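Long-range contacts in MDM10 isoform 1 (Saccharomyces cerevisiae, PDB 7BTX), which helps tether the endoplasmic reticulum to mitochondria within the ERMES complex and acts in late assembly steps of the outer-membrane TOM translocase: residues L161-K170 and L182-H191; Y4-F12 and K138-M146. One frame throughout, in Å; residues are numbered along the deposited sequence.

Contact 1: residues L161-K170 and L182-H191; sequences LSPQTQFMLK and LTCYFQRDSH
Residues 165-170 and 182-189 belong to the two arms, strands 165-174 and 179-189, of an antiparallel beta hairpin in the barrel wall; the short axes are 4.6 Å apart and run at 169° to each other. Q166 and Q187 form a hydrogen-bonded pair, with Q166 N donating to Q187 O at 3.0 Å and Q187 N returning the bond. K170 and T183 make the corresponding pair toward the turn, where T183 N reaches K170 O at 3.2 Å. Between them Y185 N holds M168 O, whereas the reverse bond from M168 N is weak.

The sheet is part of a mitochondrial outer-membrane beta-barrel, and its side chains alternate between two faces. F167, L169, C184 and F186 share one face, probably the lipid-facing one. There L169 CD2 touches both C184 SG, at 3.7 Å, and L182 CD1. The F186 ring has CG anti to its backbone N (chi1 -172°), which carries it across to T165, whose CG2 lies 3.6 Å from F186 CZ. L161 CD1 comes in near the plane of the same ring, at its edge.

The face with Q166, M168, K170, T183, Y185 and Q187 packs through M168 and K170 against helix 5-16, consistent with the barrel interior. Q166 and Q187 run alongside each other, with amide planes 70° apart and Q166 OE1 3.0 Å from Q187 NE2. Y13 OH of the helix bonds Q187 NE2, and Q166 OE1 weakly. M168 SD makes an oblique Met-aromatic contact with the Y185 ring, and the bend at chi3 brings CE near Y185 CD1. The extended K170 chain lays CD 3.7 Å from Y185 CE1.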
loop_
_atom_site.group_PDB
_atom_site.type_symbol
_atom_site.label_atom_id
_atom_site.label_comp_id
_atom_site.label_asym_id
_atom_site.label_seq_id
_atom_site.Cartn_x
_atom_site.Cartn_y
_atom_site.Cartn_z
ATOM N N LEU D 161 -11.272 -42.101 -18.186
ATOM C CA LEU D 161 -11.590 -43.405 -17.622
ATOM C C LEU D 161 -11.891 -44.469 -18.670
ATOM O O LEU D 161 -11.907 -45.662 -18.352
ATOM C CB LEU D 161 -12.782 -43.268 -16.683
ATOM C CG LEU D 161 -12.599 -42.243 -15.573
ATOM C CD1 LEU D 161 -13.882 -42.081 -14.799
ATOM C CD2 LEU D 161 -11.483 -42.684 -14.661
ATOM N N SER D 162 -12.118 -44.052 -19.910
ATOM C CA SER D 162 -12.643 -44.887 -20.984
ATOM C C SER D 162 -12.474 -44.074 -22.263
ATOM O O SER D 162 -12.298 -42.853 -22.169
ATOM C CB SER D 162 -14.107 -45.243 -20.689
ATOM O OG SER D 162 -14.721 -46.058 -21.665
ATOM N N PRO D 163 -12.494 -44.663 -23.460
ATOM C CA PRO D 163 -12.379 -43.851 -24.686
ATOM C C PRO D 163 -13.565 -42.938 -24.984
ATOM O O PRO D 163 -13.474 -42.153 -25.934
ATOM C CB PRO D 163 -12.248 -44.924 -25.775
ATOM C CG PRO D 163 -12.811 -46.146 -25.181
ATOM C CD PRO D 163 -12.352 -46.093 -23.777
ATOM N N GLN D 164 -14.651 -43.018 -24.221
ATOM C CA GLN D 164 -15.791 -42.137 -24.406
ATOM C C GLN D 164 -16.310 -41.663 -23.058
ATOM O O GLN D 164 -17.521 -41.535 -22.869
ATOM C CB GLN D 164 -16.893 -42.858 -25.179
ATOM C CG GLN D 164 -16.642 -42.962 -26.672
ATOM C CD GLN D 164 -17.678 -43.804 -27.374
ATOM O OE1 GLN D 164 -18.646 -44.250 -26.763
ATOM N NE2 GLN D 164 -17.480 -44.028 -28.665
ATOM N N THR D 165 -15.408 -41.417 -22.113
ATOM C CA THR D 165 -15.748 -41.057 -20.741
ATOM C C THR D 165 -14.548 -40.355 -20.122
ATOM O O THR D 165 -13.408 -40.773 -20.325
ATOM C CB THR D 165 -16.145 -42.305 -19.933
ATOM O OG1 THR D 165 -17.366 -42.850 -20.441
ATOM C CG2 THR D 165 -16.303 -42.030 -18.466
ATOM N N GLN D 166 -14.809 -39.277 -19.386
ATOM C CA GLN D 166 -13.749 -38.552 -18.707
ATOM C C GLN D 166 -14.272 -38.046 -17.376
ATOM O O GLN D 166 -15.461 -37.768 -17.231
ATOM C CB GLN D 166 -13.251 -37.389 -19.555
ATOM C CG GLN D 166 -11.808 -37.060 -19.350
ATOM C CD GLN D 166 -11.392 -35.858 -20.137
ATOM O OE1 GLN D 166 -11.858 -34.754 -19.880
ATOM N NE2 GLN D 166 -10.515 -36.057 -21.106
ATOM N N PHE D 167 -13.375 -37.932 -16.407
ATOM C CA PHE D 167 -13.697 -37.378 -15.102
ATOM C C PHE D 167 -12.785 -36.192 -14.849
ATOM O O PHE D 167 -11.642 -36.178 -15.303
ATOM C CB PHE D 167 -13.534 -38.420 -13.995
ATOM C CG PHE D 167 -13.818 -37.894 -12.620
ATOM C CD1 PHE D 167 -15.110 -37.583 -12.238
ATOM C CD2 PHE D 167 -12.791 -37.699 -11.713
ATOM C CE1 PHE D 167 -15.374 -37.091 -10.977
ATOM C CE2 PHE D 167 -13.048 -37.208 -10.450
ATOM C CZ PHE D 167 -14.342 -36.905 -10.084
ATOM N N MET D 168 -13.290 -35.193 -14.131
ATOM C CA MET D 168 -12.523 -33.987 -13.883
ATOM C C MET D 168 -12.847 -33.435 -12.510
ATOM O O MET D 168 -14.008 -33.401 -12.111
ATOM C CB MET D 168 -12.820 -32.919 -14.924
ATOM C CG MET D 168 -11.965 -32.974 -16.155
ATOM S SD MET D 168 -12.158 -31.454 -17.080
ATOM C CE MET D 168 -12.026 -30.260 -15.761
ATOM N N LEU D 169 -11.818 -33.000 -11.799
ATOM C CA LEU D 169 -11.960 -32.266 -10.555
ATOM C C LEU D 169 -11.347 -30.887 -10.731
ATOM O O LEU D 169 -10.411 -30.707 -11.508
ATOM C CB LEU D 169 -11.281 -32.993 -9.398
ATOM C CG LEU D 169 -12.136 -33.939 -8.570
ATOM C CD1 LEU D 169 -11.266 -35.001 -7.958
ATOM C CD2 LEU D 169 -12.843 -33.165 -7.492
ATOM N N LYS D 170 -11.885 -29.907 -10.011
ATOM C CA LYS D 170 -11.397 -28.535 -10.140
ATOM C C LYS D 170 -11.611 -27.839 -8.795
ATOM O O LYS D 170 -12.702 -27.348 -8.513
ATOM C CB LYS D 170 -12.099 -27.792 -11.252
ATOM C CG LYS D 170 -11.342 -27.706 -12.553
ATOM C CD LYS D 170 -12.247 -27.177 -13.640
ATOM C CE LYS D 170 -11.468 -26.697 -14.842
ATOM N NZ LYS D 170 -12.368 -26.381 -15.982
ATOM N N LEU D 182 -15.147 -26.811 -4.869
ATOM C CA LEU D 182 -14.678 -28.086 -5.393
ATOM C C LEU D 182 -15.737 -28.662 -6.315
ATOM O O LEU D 182 -16.775 -29.134 -5.845
ATOM C CB LEU D 182 -14.378 -29.056 -4.254
ATOM C CG LEU D 182 -13.807 -30.400 -4.668
ATOM C CD1 LEU D 182 -12.438 -30.198 -5.267
ATOM C CD2 LEU D 182 -13.740 -31.308 -3.462
ATOM N N THR D 183 -15.476 -28.634 -7.620
ATOM C CA THR D 183 -16.455 -29.025 -8.622
ATOM C C THR D 183 -15.985 -30.251 -9.390
ATOM O O THR D 183 -14.800 -30.398 -9.688
ATOM C CB THR D 183 -16.725 -27.901 -9.612
ATOM O OG1 THR D 183 -15.624 -27.804 -10.511
ATOM C CG2 THR D 183 -16.880 -26.584 -8.908
ATOM N N CYS D 184 -16.935 -31.120 -9.725
ATOM C CA CYS D 184 -16.683 -32.346 -10.464
ATOM C C CYS D 184 -17.327 -32.276 -11.842
ATOM O O CYS D 184 -18.385 -31.676 -12.024
ATOM C CB CYS D 184 -17.225 -33.559 -9.708
ATOM S SG CYS D 184 -16.472 -33.836 -8.104
ATOM N N TYR D 185 -16.680 -32.905 -12.820
ATOM C CA TYR D 185 -17.172 -32.921 -14.198
ATOM C C TYR D 185 -17.070 -34.352 -14.703
ATOM O O TYR D 185 -15.986 -34.802 -15.073
ATOM C CB TYR D 185 -16.384 -31.996 -15.119
ATOM C CG TYR D 185 -16.417 -30.528 -14.792
ATOM C CD1 TYR D 185 -15.627 -30.005 -13.784
ATOM C CD2 TYR D 185 -17.209 -29.660 -15.521
ATOM C CE1 TYR D 185 -15.648 -28.676 -13.492
ATOM C CE2 TYR D 185 -17.238 -28.318 -15.231
ATOM C CZ TYR D 185 -16.452 -27.834 -14.211
ATOM O OH TYR D 185 -16.460 -26.496 -13.906
ATOM N N PHE D 186 -18.185 -35.058 -14.730
ATOM C CA PHE D 186 -18.263 -36.306 -15.465
ATOM C C PHE D 186 -18.814 -36.009 -16.848
ATOM O O PHE D 186 -19.753 -35.228 -16.988
ATOM C CB PHE D 186 -19.155 -37.304 -14.736
ATOM C CG PHE D 186 -19.140 -38.667 -15.332
ATOM C CD1 PHE D 186 -18.097 -39.532 -15.075
ATOM C CD2 PHE D 186 -20.171 -39.087 -16.154
ATOM C CE1 PHE D 186 -18.083 -40.786 -15.621
ATOM C CE2 PHE D 186 -20.158 -40.341 -16.709
ATOM C CZ PHE D 186 -19.117 -41.190 -16.440
ATOM N N GLN D 187 -18.227 -36.618 -17.872
ATOM C CA GLN D 187 -18.629 -36.292 -19.237
ATOM C C GLN D 187 -18.459 -37.495 -20.149
ATOM O O GLN D 187 -17.354 -38.022 -20.289
ATOM C CB GLN D 187 -17.836 -35.092 -19.754
ATOM C CG GLN D 187 -16.382 -35.074 -19.355
ATOM C CD GLN D 187 -15.728 -33.741 -19.606
ATOM O OE1 GLN D 187 -16.324 -32.851 -20.203
ATOM N NE2 GLN D 187 -14.499 -33.590 -19.138
ATOM N N ARG D 188 -19.555 -37.919 -20.778
ATOM C CA ARG D 188 -19.549 -39.071 -21.675
ATOM C C ARG D 188 -19.645 -38.576 -23.114
ATOM O O ARG D 188 -20.689 -38.138 -23.584
ATOM C CB ARG D 188 -20.686 -40.026 -21.338
ATOM C CG ARG D 188 -20.794 -41.196 -22.307
ATOM C CD ARG D 188 -21.524 -42.381 -21.703
ATOM N NE ARG D 188 -22.964 -42.312 -21.928
ATOM C CZ ARG D 188 -23.871 -42.307 -20.960
ATOM N NH1 ARG D 188 -23.487 -42.370 -19.692
ATOM N NH2 ARG D 188 -25.162 -42.246 -21.258
ATOM N N ASP D 189 -18.527 -38.661 -23.821
ATOM C CA ASP D 189 -18.502 -38.281 -25.223
ATOM C C ASP D 189 -19.103 -39.378 -26.085
ATOM O O ASP D 189 -19.165 -40.541 -25.688
ATOM C CB ASP D 189 -17.071 -38.008 -25.675
ATOM C CG ASP D 189 -17.000 -37.197 -26.949
ATOM O OD1 ASP D 189 -18.030 -36.608 -27.326
ATOM O OD2 ASP D 189 -15.923 -37.157 -27.579
ATOM N N SER D 190 -19.573 -38.988 -27.262
ATOM C CA SER D 190 -19.917 -39.900 -28.341
ATOM C C SER D 190 -19.537 -39.195 -29.633
ATOM O O SER D 190 -18.791 -38.213 -29.601
ATOM C CB SER D 190 -21.396 -40.269 -28.311
ATOM O OG SER D 190 -21.798 -40.827 -29.547
ATOM N N HIS D 191 -20.012 -39.675 -30.776
ATOM C CA HIS D 191 -19.825 -38.900 -31.993
ATOM C C HIS D 191 -21.097 -38.194 -32.443
ATOM O O HIS D 191 -21.093 -37.555 -33.501
ATOM C CB HIS D 191 -19.270 -39.790 -33.108
ATOM C CG HIS D 191 -17.916 -40.354 -32.797
ATOM N ND1 HIS D 191 -17.713 -41.683 -32.490
ATOM C CD2 HIS D 191 -16.701 -39.762 -32.726
ATOM C CE1 HIS D 191 -16.429 -41.886 -32.251
ATOM N NE2 HIS D 191 -15.793 -40.736 -32.388
#

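Contact 2: residues Y4-F12 and K138-M146; sequences YMDQVLRAF and KKSLYYGRM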
loop_
_atom_site.group_PDB
_atom_site.type_symbol
_atom_site.label_atom_id
_atom_site.label_comp_id
_atom_site.label_asym_id
_atom_site.label_seq_id
_atom_site.Cartn_x
_atom_site.Cartn_y
_atom_site.Cartn_z
ATOM N N TYR D 4 -4.694 -19.898 -16.771
ATOM C CA TYR D 4 -3.724 -20.941 -17.077
ATOM C C TYR D 4 -4.337 -22.327 -16.956
ATOM O O TYR D 4 -3.901 -23.260 -17.636
ATOM C CB TYR D 4 -2.506 -20.830 -16.168
ATOM C CG TYR D 4 -1.283 -21.502 -16.743
ATOM C CD1 TYR D 4 -0.677 -21.008 -17.890
ATOM C CD2 TYR D 4 -0.746 -22.639 -16.152
ATOM C CE1 TYR D 4 0.439 -21.618 -18.428
ATOM C CE2 TYR D 4 0.374 -23.258 -16.682
ATOM C CZ TYR D 4 0.960 -22.742 -17.822
ATOM O OH TYR D 4 2.073 -23.342 -18.361
ATOM N N MET D 5 -5.343 -22.482 -16.096
ATOM C CA MET D 5 -5.951 -23.793 -15.890
ATOM C C MET D 5 -6.761 -24.225 -17.105
ATOM O O MET D 5 -6.955 -25.421 -17.336
ATOM C CB MET D 5 -6.829 -23.768 -14.642
ATOM C CG MET D 5 -7.044 -25.116 -13.994
ATOM S SD MET D 5 -8.607 -25.231 -13.108
ATOM C CE MET D 5 -8.218 -24.467 -11.547
ATOM N N ASP D 6 -7.237 -23.264 -17.899
ATOM C CA ASP D 6 -8.048 -23.595 -19.064
ATOM C C ASP D 6 -7.214 -23.794 -20.318
ATOM O O ASP D 6 -7.742 -24.269 -21.328
ATOM C CB ASP D 6 -9.093 -22.508 -19.311
ATOM C CG ASP D 6 -9.856 -22.141 -18.060
ATOM O OD1 ASP D 6 -10.377 -23.056 -17.387
ATOM O OD2 ASP D 6 -9.941 -20.937 -17.751
ATOM N N GLN D 7 -5.932 -23.429 -20.295
ATOM C CA GLN D 7 -5.074 -23.767 -21.424
ATOM C C GLN D 7 -4.215 -24.987 -21.131
ATOM O O GLN D 7 -3.677 -25.594 -22.061
ATOM C CB GLN D 7 -4.202 -22.577 -21.824
ATOM C CG GLN D 7 -3.517 -21.858 -20.683
ATOM C CD GLN D 7 -2.923 -20.530 -21.117
ATOM O OE1 GLN D 7 -2.705 -20.297 -22.303
ATOM N NE2 GLN D 7 -2.673 -19.647 -20.159
ATOM N N VAL D 8 -4.060 -25.348 -19.856
ATOM C CA VAL D 8 -3.615 -26.696 -19.518
ATOM C C VAL D 8 -4.682 -27.702 -19.920
ATOM O O VAL D 8 -4.382 -28.764 -20.480
ATOM C CB VAL D 8 -3.287 -26.786 -18.013
ATOM C CG1 VAL D 8 -3.049 -28.210 -17.594
ATOM C CG2 VAL D 8 -2.072 -25.968 -17.678
ATOM N N LEU D 9 -5.946 -27.356 -19.677
ATOM C CA LEU D 9 -7.064 -28.251 -19.949
ATOM C C LEU D 9 -7.254 -28.463 -21.444
ATOM O O LEU D 9 -7.497 -29.586 -21.896
ATOM C CB LEU D 9 -8.326 -27.675 -19.317
ATOM C CG LEU D 9 -9.659 -28.279 -19.712
ATOM C CD1 LEU D 9 -9.752 -29.606 -19.057
ATOM C CD2 LEU D 9 -10.795 -27.393 -19.266
ATOM N N ARG D 10 -7.134 -27.398 -22.231
ATOM C CA ARG D 10 -7.295 -27.536 -23.672
ATOM C C ARG D 10 -6.087 -28.201 -24.312
ATOM O O ARG D 10 -6.198 -28.747 -25.413
ATOM C CB ARG D 10 -7.554 -26.172 -24.306
ATOM N N ALA D 11 -4.931 -28.170 -23.651
ATOM C CA ALA D 11 -3.763 -28.862 -24.184
ATOM C C ALA D 11 -3.859 -30.359 -23.941
ATOM O O ALA D 11 -3.292 -31.154 -24.697
ATOM C CB ALA D 11 -2.487 -28.304 -23.563
ATOM N N PHE D 12 -4.560 -30.759 -22.880
ATOM C CA PHE D 12 -4.775 -32.177 -22.622
ATOM C C PHE D 12 -5.861 -32.736 -23.525
ATOM O O PHE D 12 -5.846 -33.922 -23.867
ATOM C CB PHE D 12 -5.144 -32.384 -21.160
ATOM C CG PHE D 12 -5.196 -33.818 -20.747
ATOM C CD1 PHE D 12 -4.042 -34.573 -20.684
ATOM C CD2 PHE D 12 -6.397 -34.410 -20.414
ATOM C CE1 PHE D 12 -4.087 -35.887 -20.300
ATOM C CE2 PHE D 12 -6.446 -35.725 -20.031
ATOM C CZ PHE D 12 -5.292 -36.461 -19.975
ATOM N N LYS D 138 -5.304 -45.306 -20.687
ATOM C CA LYS D 138 -5.961 -44.306 -19.859
ATOM C C LYS D 138 -4.956 -43.240 -19.453
ATOM O O LYS D 138 -3.957 -43.541 -18.791
ATOM C CB LYS D 138 -6.581 -44.957 -18.628
ATOM C CG LYS D 138 -7.548 -46.074 -18.951
ATOM C CD LYS D 138 -7.811 -46.950 -17.743
ATOM C CE LYS D 138 -8.379 -46.148 -16.591
ATOM N NZ LYS D 138 -8.901 -47.038 -15.522
ATOM N N LYS D 139 -5.218 -42.002 -19.843
ATOM C CA LYS D 139 -4.361 -40.876 -19.518
ATOM C C LYS D 139 -4.857 -40.179 -18.259
ATOM O O LYS D 139 -5.967 -40.417 -17.784
ATOM C CB LYS D 139 -4.313 -39.889 -20.680
ATOM C CG LYS D 139 -3.805 -40.497 -21.969
ATOM C CD LYS D 139 -2.407 -41.054 -21.784
ATOM C CE LYS D 139 -1.765 -41.426 -23.106
ATOM N NZ LYS D 139 -0.450 -42.083 -22.891
ATOM N N SER D 140 -4.007 -39.319 -17.710
ATOM C CA SER D 140 -4.373 -38.528 -16.548
ATOM C C SER D 140 -3.592 -37.229 -16.571
ATOM O O SER D 140 -2.543 -37.130 -17.207
ATOM C CB SER D 140 -4.112 -39.272 -15.237
ATOM O OG SER D 140 -4.926 -40.423 -15.128
ATOM N N LEU D 141 -4.122 -36.228 -15.878
ATOM C CA LEU D 141 -3.447 -34.952 -15.703
ATOM C C LEU D 141 -3.597 -34.532 -14.258
ATOM O O LEU D 141 -4.698 -34.585 -13.710
ATOM C CB LEU D 141 -4.003 -33.879 -16.642
ATOM C CG LEU D 141 -3.343 -32.499 -16.630
ATOM C CD1 LEU D 141 -3.271 -31.975 -18.012
ATOM C CD2 LEU D 141 -4.139 -31.507 -15.814
ATOM N N TYR D 142 -2.497 -34.121 -13.649
ATOM C CA TYR D 142 -2.506 -33.545 -12.318
ATOM C C TYR D 142 -1.910 -32.152 -12.385
ATOM O O TYR D 142 -0.824 -31.949 -12.925
ATOM C CB TYR D 142 -1.724 -34.411 -11.336
ATOM C CG TYR D 142 -2.287 -35.798 -11.198
ATOM C CD1 TYR D 142 -1.823 -36.839 -11.989
ATOM C CD2 TYR D 142 -3.292 -36.063 -10.287
ATOM C CE1 TYR D 142 -2.345 -38.099 -11.873
ATOM C CE2 TYR D 142 -3.814 -37.322 -10.161
ATOM C CZ TYR D 142 -3.339 -38.333 -10.956
ATOM O OH TYR D 142 -3.865 -39.591 -10.827
ATOM N N TYR D 143 -2.643 -31.187 -11.849
ATOM C CA TYR D 143 -2.225 -29.797 -11.933
ATOM C C TYR D 143 -2.556 -29.134 -10.613
ATOM O O TYR D 143 -3.642 -29.347 -10.077
ATOM C CB TYR D 143 -2.917 -29.084 -13.091
ATOM C CG TYR D 143 -2.769 -27.582 -13.080
ATOM C CD1 TYR D 143 -1.599 -26.979 -13.515
ATOM C CD2 TYR D 143 -3.806 -26.767 -12.651
ATOM C CE1 TYR D 143 -1.461 -25.615 -13.509
ATOM C CE2 TYR D 143 -3.673 -25.407 -12.635
ATOM C CZ TYR D 143 -2.503 -24.837 -13.068
ATOM O OH TYR D 143 -2.386 -23.475 -13.057
ATOM N N GLY D 144 -1.625 -28.346 -10.090
ATOM C CA GLY D 144 -1.881 -27.547 -8.917
ATOM C C GLY D 144 -1.077 -26.267 -8.999
ATOM O O GLY D 144 -0.054 -26.201 -9.667
ATOM N N ARG D 145 -1.562 -25.245 -8.309
ATOM C CA ARG D 145 -0.900 -23.953 -8.358
ATOM C C ARG D 145 -1.208 -23.156 -7.103
ATOM O O ARG D 145 -2.367 -23.046 -6.708
ATOM C CB ARG D 145 -1.339 -23.172 -9.589
ATOM C CG ARG D 145 -0.743 -21.808 -9.682
ATOM C CD ARG D 145 -1.376 -21.050 -10.789
ATOM N NE ARG D 145 -0.544 -21.028 -11.975
ATOM C CZ ARG D 145 -0.734 -20.195 -12.985
ATOM N NH1 ARG D 145 -1.721 -19.321 -12.938
ATOM N NH2 ARG D 145 0.066 -20.233 -14.033
ATOM N N MET D 146 -0.171 -22.603 -6.478
ATOM C CA MET D 146 -0.346 -21.649 -5.391
ATOM C C MET D 146 0.089 -20.275 -5.876
ATOM O O MET D 146 1.072 -20.156 -6.608
ATOM C CB MET D 146 0.420 -22.059 -4.126
ATOM C CG MET D 146 1.926 -22.107 -4.216
ATOM S SD MET D 146 2.707 -22.488 -2.640
ATOM C CE MET D 146 2.401 -24.241 -2.508
#
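Residues Y4, M5, V8 and F12 rest on the side chains that strand 140-146 directs at them, with V8 and F12 packing on L141 while Y4, M5 and, more loosely, V8 meet Y143. This is the N-terminal helix lodged inside a mitochondrial beta-barrel, as in the porin family. It runs nearly antiparallel to the strand, with 10.3 Å between the short axes, and no hydrogen bond links the two.

Every second residue of the strand, L141, Y143 and R145, is directed at the helix. At the R145 end the Y4 ring and the guanidinium are only 9° from parallel, though displaced, with R145 NH2 3.3 Å from Y4 CG. R145 reaches there by a chain extended through chi1 and chi2 that then bends at chi3 (-101°). Its NE is bonded to S72 OG and its NH1 to Y147 OH, and Y143 OH lies over one face of the guanidinium, 3.2 Å above its plane and toward the rim; together these should fix how the group is turned. The same hydroxyl sits in the plane of the Y4 ring, at its edge, 3.6 Å from Y4 CD2, and is bonded to E154 OE2 on the neighbouring strand. M5 brings CG to within 3.6 Å of Y143 CE2.

Further along, L141 CD1 touches both V8 CG1 and F12 CB, 3.7 Å from the latter. F12, with chi1 -172°, swings its ring over L141; the two side chains overlap while heading opposite ways, and F12 CZ ends 3.6 Å from K139 CB. L141 CB lies over the centre of the F12 ring in a CH-pi contact, 4.1 Å from the centroid.

Starting from the N terminus, the chain lays down helix 5-16, builds strands 44-48, 55-62 and 68-76, and returns as strand 140-147 against that helix; contact 2 thus closes a long loop of 125 residues, of which 88-135 are not modelled. Only afterwards, across strand 152-162, does contact 1 open, closing a hairpin with 11 residues between its segments, mostly strand. The two therefore follow in series, without nesting or crossing. Strand 152-162 separates strands 140-147 and 165-174 in one sheet, so both contacts belong to the same stretch of barrel wall. The helix bridges them directly: L9 CD1 packs 3.6 Å from M168 SD, and M5 SD meets K170 CE.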